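Local structure of 3-oxoacyl-[acyl-carrier-protein] synthase 3 (Pseudomonas aeruginosa, 2X3E) at residues Arg59-Ala64 / Leu135-Asp140; Val76-Ser81 / Pro88-Arg93; Gly102-Asp107 / Gly123-Ala128. The protein probably catalyses the condensation of acetyl-CoA with malonyl-ACP that initiates fatty acid synthesis, and may help to govern the overall rate of fatty acid production. The protein carries 1 engineered substitution. One frame throughout, in Å; residues are numbered along the deposited sequence. Where two conformers were deposited one is given.

Contact 1: residues Arg59-Ala64 / Leu135-Asp140; sequences RAASAA and LLVGVD
Ala-61 and Ala-64 give helix segment 59-64 a small-residue face toward strand segment 135-140, whose Leu-135 and Val-137 project against it. Ala-60, earlier on the helix, merely faces the strand, and its methyl packs on Ala-161 of strand 160-169. Ala-61, next along, is the residue at which the two backbones come nearest, with its CA 6.8 Å from CA of Val-137. Its CB meets two branched side chains, 3.9 Å from CD1 of Leu-135 and 4.1 Å from CG2 of Val-137. The valine presents this methyl because CG2 stands anti to its own carbonyl carbon, while CG1 takes the place anti to the backbone N (chi1 -175°). The pairing is a worked example of how an alpha/beta layer closes. Helix 53-68 lies on one face of the five-stranded N-terminal sheet of the thiolase fold, and strand 133-140, the middle strand of that sheet, runs roughly antiparallel beneath it, their short axes 9.0 Å apart at closest approach, with 143° between their N-to-C directions. A turn further on, Ala-64 sets its CB 3.9 Å from CD2 of Leu-135. The leucine therefore works with both branches: within the two segments CD1 touches only Ala-61, whereas CD2 is shared by Ala-64 and Ala-61, lying 3.9 Å from the carbonyl O of Ala-61. Leu-65 of the same helix and Leu-98 from a loop pack against Leu-135 too, and Ala-57 against Val-137.

Contact 2: residues Val76-Ser81 / Pro88-Arg93; sequences VVLATS and PATAPR
Leu-78 and Ala-91 bring the two backbones together, their CA atoms 5.6 Å apart, where the segment 88-93 turns into its helix alongside strand 76-79. At this spacing little more than a methyl fits between them. CB of Ala-91 lies 3.6 Å from the carbonyl O of Val-76 and 3.9 Å from CG of Leu-78, so the alanine rests on strand backbone and side chain together. Leu-78 in turn presses its branch point onto main chain, CG standing 3.8 Å from CA of Ala-91. From there the leucine sends CD1 to Thr-90, 3.7 Å from CG2, and the two side chains cross at about a right angle. This is the first half of a beta-alpha-beta crossover: strand 75-79 leads through a loop into helix 91-97, which returns the chain to strand 104-109, the parallel neighbour in the sheet. Thr-90 has two distinct ends. With CG2 anti to its backbone N (OG1 at chi1 -60°), the methyl faces the leucine, while OG1 is hydrogen-bonded to the backbone N of Asp-84. The main chain here is pinned by Asp-107 of the returning strand, whose OD2 accepts from N of Thr-90 and OD1 from N of Ala-91; two N-H donors probably help to stabilise its buried carboxylate. On the outer side the second subunit closes in: Arg-93 makes a cation-pi contact with Phe-189 of that subunit, and Pro-88 and Pro-92 pack on its Gly-313.

Contact 3: residues Gly102-Asp107 / Gly123-Ala128; sequences GALAFD and GSLISA
Leu-125 of helix 114-127 makes a small, wholly apolar contact with Leu-104 and Phe-106 of strand 104-109, an outermost strand of the N-terminal sheet within the chain. The backbones stay well separated, with CA of Leu-104 and CA of Leu-125 still 10.3 Å apart, so long side chains must bridge the distance, and the two segments bury just 100 Å² between them. Both contacts converge on a single methyl. CD1 of Leu-125 reaches the aromatic ring at its edge, in the ring plane, 4.0 Å from CE2 of Phe-106; the two side chains approach from opposite directions. The same CD1 lies 4.2 Å from CD2 of Leu-104, two residues earlier on the same side of the strand. The ring is put there by a first torsion that sets CG of Phe-106 between the backbone N and the carbonyl carbon (chi1 66°), and Val-77 of the adjacent strand packs against it. Leu-125 is itself backed by Leu-130 of the loop that follows its helix. The dimer interface is close by, for Leu-104 touches Leu-182 of the second subunit, and at Asp-107 the sheet runs on into an antiparallel strand of that subunit. Helix 114-127 begins just beyond Ala-112, an engineered residue at the predicted active-site position, and carries the chain from strand 104-109 past strand 75-79 to strand 133-140. Such a crossover, with its helix on the sheet face opposite helices 53-68 and 91-97, belongs to the layered alpha/beta architecture of the thiolase fold.

From the N terminus, helix 53-68 supplies the first half of contact 1, whose partner comes only after both other contacts in the sequence. Contact 2 is the first to be completed along the chain, after a linker of six residues, joining strand 75-79 to helix 91-97. Contact 3 then opens on strand 104-109 and closes fifteen residues later on helix 114-127. Strand 133-140 follows and completes contact 1 across a loop of seventy residues. Contacts 2 and 3 therefore lie in series, both nested inside contact 1, and none cross. All three reach one sheet, where strand 75-79 lies between strands 133-140 and 104-109; Val-76 N is hydrogen-bonded to Leu-104 O at 2.8 Å.

Contact 1: residues Arg59-Ala64 / Leu135-Asp140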
# COMPACT_ATOMS: atom_id res chain seq x y z
N ARG A 59 8.75 -0.34 -17.38
CA ARG A 59 9.92 0.21 -18.07
C ARG A 59 10.96 0.74 -17.09
O ARG A 59 12.16 0.50 -17.26
CB ARG A 59 9.51 1.30 -19.06
CG ARG A 59 8.76 0.80 -20.30
CD ARG A 59 9.63 -0.12 -21.19
NE ARG A 59 10.82 0.56 -21.70
CZ ARG A 59 10.86 1.32 -22.79
NH1 ARG A 59 9.77 1.53 -23.52
NH2 ARG A 59 12.00 1.89 -23.15
N ALA A 60 10.51 1.46 -16.06
CA ALA A 60 11.43 2.00 -15.05
C ALA A 60 12.15 0.89 -14.29
O ALA A 60 13.36 0.99 -14.04
CB ALA A 60 10.71 2.92 -14.07
N ALA A 61 11.41 -0.14 -13.92
CA ALA A 61 11.94 -1.27 -13.16
C ALA A 61 12.95 -2.09 -13.96
O ALA A 61 13.98 -2.50 -13.41
CB ALA A 61 10.81 -2.16 -12.66
N SER A 62 12.67 -2.33 -15.24
CA SER A 62 13.61 -3.05 -16.10
C SER A 62 14.93 -2.29 -16.19
O SER A 62 16.00 -2.88 -16.10
CB SER A 62 13.05 -3.26 -17.51
OG SER A 62 11.87 -4.06 -17.48
N ALA A 63 14.85 -0.97 -16.37
CA ALA A 63 16.05 -0.12 -16.43
C ALA A 63 16.80 -0.12 -15.10
O ALA A 63 18.03 -0.15 -15.07
CB ALA A 63 15.68 1.32 -16.82
N ALA A 64 16.06 -0.11 -14.00
CA ALA A 64 16.65 -0.14 -12.65
C ALA A 64 17.41 -1.45 -12.39
O ALA A 64 18.46 -1.43 -11.76
CB ALA A 64 15.58 0.08 -11.59
N LEU A 135 12.80 -4.14 -5.60
CA LEU A 135 12.49 -3.00 -6.44
C LEU A 135 11.45 -2.14 -5.73
O LEU A 135 10.44 -2.66 -5.24
CB LEU A 135 11.93 -3.45 -7.79
CG LEU A 135 12.95 -3.72 -8.90
CD1 LEU A 135 12.35 -4.61 -9.99
CD2 LEU A 135 13.43 -2.39 -9.51
N LEU A 136 11.70 -0.84 -5.68
CA LEU A 136 10.69 0.14 -5.31
C LEU A 136 10.46 1.04 -6.51
O LEU A 136 11.41 1.65 -7.01
CB LEU A 136 11.13 0.98 -4.11
CG LEU A 136 10.22 2.18 -3.78
CD1 LEU A 136 8.85 1.69 -3.36
CD2 LEU A 136 10.87 3.04 -2.70
N VAL A 137 9.22 1.13 -6.98
CA VAL A 137 8.87 2.00 -8.09
C VAL A 137 7.90 3.07 -7.61
O VAL A 137 6.80 2.75 -7.14
CB VAL A 137 8.20 1.24 -9.25
CG1 VAL A 137 7.97 2.18 -10.45
CG2 VAL A 137 9.03 0.03 -9.66
N GLY A 138 8.33 4.33 -7.69
CA GLY A 138 7.42 5.46 -7.55
C GLY A 138 6.82 5.76 -8.90
O GLY A 138 7.54 6.08 -9.84
N VAL A 139 5.50 5.61 -9.02
CA VAL A 139 4.82 5.79 -10.30
C VAL A 139 3.45 6.41 -10.09
O VAL A 139 2.71 6.01 -9.20
CB VAL A 139 4.66 4.45 -11.07
CG1 VAL A 139 3.95 3.38 -10.20
CG2 VAL A 139 3.92 4.67 -12.39
N ASP A 140 3.11 7.39 -10.92
CA ASP A 140 1.78 7.95 -10.93
C ASP A 140 1.43 8.48 -12.32
O ASP A 140 2.30 8.98 -13.05
CB ASP A 140 1.63 9.05 -9.87
CG ASP A 140 1.09 8.52 -8.54
OD1 ASP A 140 0.06 7.83 -8.55
OD2 ASP A 140 1.69 8.81 -7.47

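Contact 2: residues Val76-Ser81 / Pro88-Arg93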
# COMPACT_ATOMS: atom_id res chain seq x y z
N VAL A 76 8.79 -6.64 -5.13
CA VAL A 76 8.46 -5.53 -6.02
C VAL A 76 7.33 -4.72 -5.41
O VAL A 76 6.21 -5.20 -5.26
CB VAL A 76 8.02 -6.02 -7.42
CG1 VAL A 76 7.68 -4.83 -8.30
CG2 VAL A 76 9.12 -6.87 -8.07
N VAL A 77 7.62 -3.47 -5.04
CA VAL A 77 6.63 -2.60 -4.41
C VAL A 77 6.43 -1.35 -5.26
O VAL A 77 7.39 -0.73 -5.70
CB VAL A 77 7.06 -2.24 -2.98
CG1 VAL A 77 6.14 -1.16 -2.38
CG2 VAL A 77 7.07 -3.49 -2.11
N LEU A 78 5.16 -1.02 -5.54
CA LEU A 78 4.82 0.22 -6.23
C LEU A 78 4.21 1.20 -5.24
O LEU A 78 3.23 0.87 -4.55
CB LEU A 78 3.82 0.00 -7.37
CG LEU A 78 4.07 -0.99 -8.51
CD1 LEU A 78 3.34 -0.52 -9.77
CD2 LEU A 78 5.55 -1.29 -8.79
N ALA A 79 4.81 2.38 -5.16
CA ALA A 79 4.22 3.52 -4.47
C ALA A 79 3.41 4.29 -5.50
O ALA A 79 3.98 4.90 -6.40
CB ALA A 79 5.31 4.39 -3.87
N THR A 80 2.08 4.22 -5.39
CA THR A 80 1.17 4.82 -6.38
C THR A 80 -0.21 5.14 -5.79
O THR A 80 -0.66 4.49 -4.85
CB THR A 80 0.96 3.91 -7.63
OG1 THR A 80 0.29 4.63 -8.66
CG2 THR A 80 0.15 2.65 -7.30
N SER A 81 -0.84 6.17 -6.35
CA SER A 81 -2.25 6.50 -6.08
C SER A 81 -3.11 6.32 -7.35
O SER A 81 -4.28 6.70 -7.37
CB SER A 81 -2.37 7.94 -5.60
OG SER A 81 -1.50 8.19 -4.51
N PRO A 88 -6.88 -6.08 -8.36
CA PRO A 88 -5.82 -6.12 -7.37
C PRO A 88 -4.89 -4.91 -7.40
O PRO A 88 -5.16 -3.93 -8.11
CB PRO A 88 -5.03 -7.37 -7.79
CG PRO A 88 -5.14 -7.38 -9.26
CD PRO A 88 -6.54 -6.89 -9.55
N ALA A 89 -3.83 -4.98 -6.62
CA ALA A 89 -2.70 -4.07 -6.77
C ALA A 89 -2.07 -4.22 -8.17
O ALA A 89 -2.30 -5.21 -8.88
CB ALA A 89 -1.66 -4.34 -5.68
N THR A 90 -1.29 -3.22 -8.56
CA THR A 90 -0.58 -3.24 -9.84
C THR A 90 0.76 -3.97 -9.75
O THR A 90 1.22 -4.54 -10.74
CB THR A 90 -0.38 -1.79 -10.33
OG1 THR A 90 -1.66 -1.17 -10.49
CG2 THR A 90 0.37 -1.74 -11.67
N ALA A 91 1.35 -3.98 -8.56
CA ALA A 91 2.69 -4.54 -8.35
C ALA A 91 2.84 -6.00 -8.77
O ALA A 91 3.82 -6.35 -9.42
CB ALA A 91 3.11 -4.36 -6.89
N PRO A 92 1.86 -6.86 -8.44
CA PRO A 92 2.03 -8.25 -8.89
C PRO A 92 2.17 -8.38 -10.41
O PRO A 92 3.06 -9.10 -10.88
CB PRO A 92 0.78 -8.95 -8.38
CG PRO A 92 0.37 -8.15 -7.17
CD PRO A 92 0.71 -6.72 -7.52
N ARG A 93 1.32 -7.68 -11.16
CA ARG A 93 1.39 -7.72 -12.63
C ARG A 93 2.74 -7.21 -13.12
O ARG A 93 3.35 -7.81 -14.00
CB ARG A 93 0.25 -6.91 -13.28
CG ARG A 93 0.20 -7.07 -14.81
CD ARG A 93 -0.93 -6.27 -15.45
NE ARG A 93 -0.97 -6.49 -16.90
CZ ARG A 93 -1.91 -6.02 -17.71
NH1 ARG A 93 -2.91 -5.29 -17.23
NH2 ARG A 93 -1.86 -6.28 -19.01

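Contact 3: residues Gly102-Asp107 / Gly123-Ala128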
# COMPACT_ATOMS: atom_id res chain seq x y z
N GLY A 102 6.38 -14.87 -8.47
CA GLY A 102 6.77 -15.42 -7.18
C GLY A 102 7.21 -14.37 -6.17
O GLY A 102 7.17 -14.62 -4.97
N ALA A 103 7.61 -13.20 -6.65
CA ALA A 103 8.08 -12.14 -5.77
C ALA A 103 6.96 -11.62 -4.87
O ALA A 103 5.78 -11.58 -5.26
CB ALA A 103 8.66 -10.98 -6.59
N LEU A 104 7.35 -11.24 -3.65
CA LEU A 104 6.53 -10.44 -2.75
C LEU A 104 6.15 -9.17 -3.52
O LEU A 104 7.04 -8.50 -4.03
CB LEU A 104 7.38 -10.13 -1.52
CG LEU A 104 6.99 -9.23 -0.35
CD1 LEU A 104 8.09 -9.39 0.72
CD2 LEU A 104 6.83 -7.79 -0.75
N ALA A 105 4.87 -8.85 -3.64
CA ALA A 105 4.47 -7.68 -4.43
C ALA A 105 3.22 -7.02 -3.89
O ALA A 105 2.22 -7.69 -3.65
CB ALA A 105 4.26 -8.09 -5.90
N PHE A 106 3.28 -5.70 -3.70
CA PHE A 106 2.13 -4.92 -3.26
C PHE A 106 2.27 -3.44 -3.61
O PHE A 106 3.37 -2.98 -3.90
CB PHE A 106 1.89 -5.10 -1.75
CG PHE A 106 2.99 -4.54 -0.86
CD1 PHE A 106 2.94 -3.22 -0.41
CD2 PHE A 106 4.04 -5.34 -0.43
CE1 PHE A 106 3.93 -2.70 0.43
CE2 PHE A 106 5.03 -4.84 0.41
CZ PHE A 106 4.98 -3.51 0.84
N ASP A 107 1.14 -2.71 -3.59
CA ASP A 107 1.12 -1.26 -3.80
C ASP A 107 1.01 -0.53 -2.46
O ASP A 107 0.31 -1.00 -1.55
CB ASP A 107 -0.06 -0.83 -4.69
CG ASP A 107 0.02 -1.37 -6.12
OD1 ASP A 107 0.97 -2.11 -6.47
OD2 ASP A 107 -0.91 -1.05 -6.91
N GLY A 123 12.84 -0.90 2.59
CA GLY A 123 14.05 -0.92 3.41
C GLY A 123 13.88 -1.74 4.68
O GLY A 123 14.77 -2.50 5.05
N SER A 124 12.73 -1.59 5.35
CA SER A 124 12.46 -2.33 6.58
C SER A 124 12.29 -3.82 6.31
O SER A 124 12.73 -4.65 7.10
CB SER A 124 11.23 -1.77 7.31
OG SER A 124 11.52 -0.48 7.83
N LEU A 125 11.63 -4.16 5.19
CA LEU A 125 11.46 -5.56 4.80
C LEU A 125 12.82 -6.23 4.63
O LEU A 125 13.01 -7.37 5.04
CB LEU A 125 10.65 -5.68 3.51
CG LEU A 125 9.14 -5.45 3.58
CD1 LEU A 125 8.58 -5.30 2.16
CD2 LEU A 125 8.46 -6.59 4.31
N ILE A 126 13.75 -5.51 4.02
CA ILE A 126 15.11 -6.03 3.82
C ILE A 126 15.84 -6.13 5.16
O ILE A 126 16.43 -7.16 5.47
CB ILE A 126 15.91 -5.16 2.82
CG1 ILE A 126 15.39 -5.37 1.39
CG2 ILE A 126 17.40 -5.49 2.88
CD1 ILE A 126 15.86 -4.32 0.40
N SER A 127 15.80 -5.06 5.96
CA SER A 127 16.46 -5.05 7.27
C SER A 127 15.96 -6.17 8.18
O SER A 127 16.76 -6.81 8.86
CB SER A 127 16.27 -3.71 7.98
OG SER A 127 16.98 -2.69 7.30
N ALA A 128 14.65 -6.42 8.16
CA ALA A 128 14.04 -7.46 8.99
C ALA A 128 14.25 -8.89 8.47
O ALA A 128 13.85 -9.85 9.13
CB ALA A 128 12.53 -7.19 9.13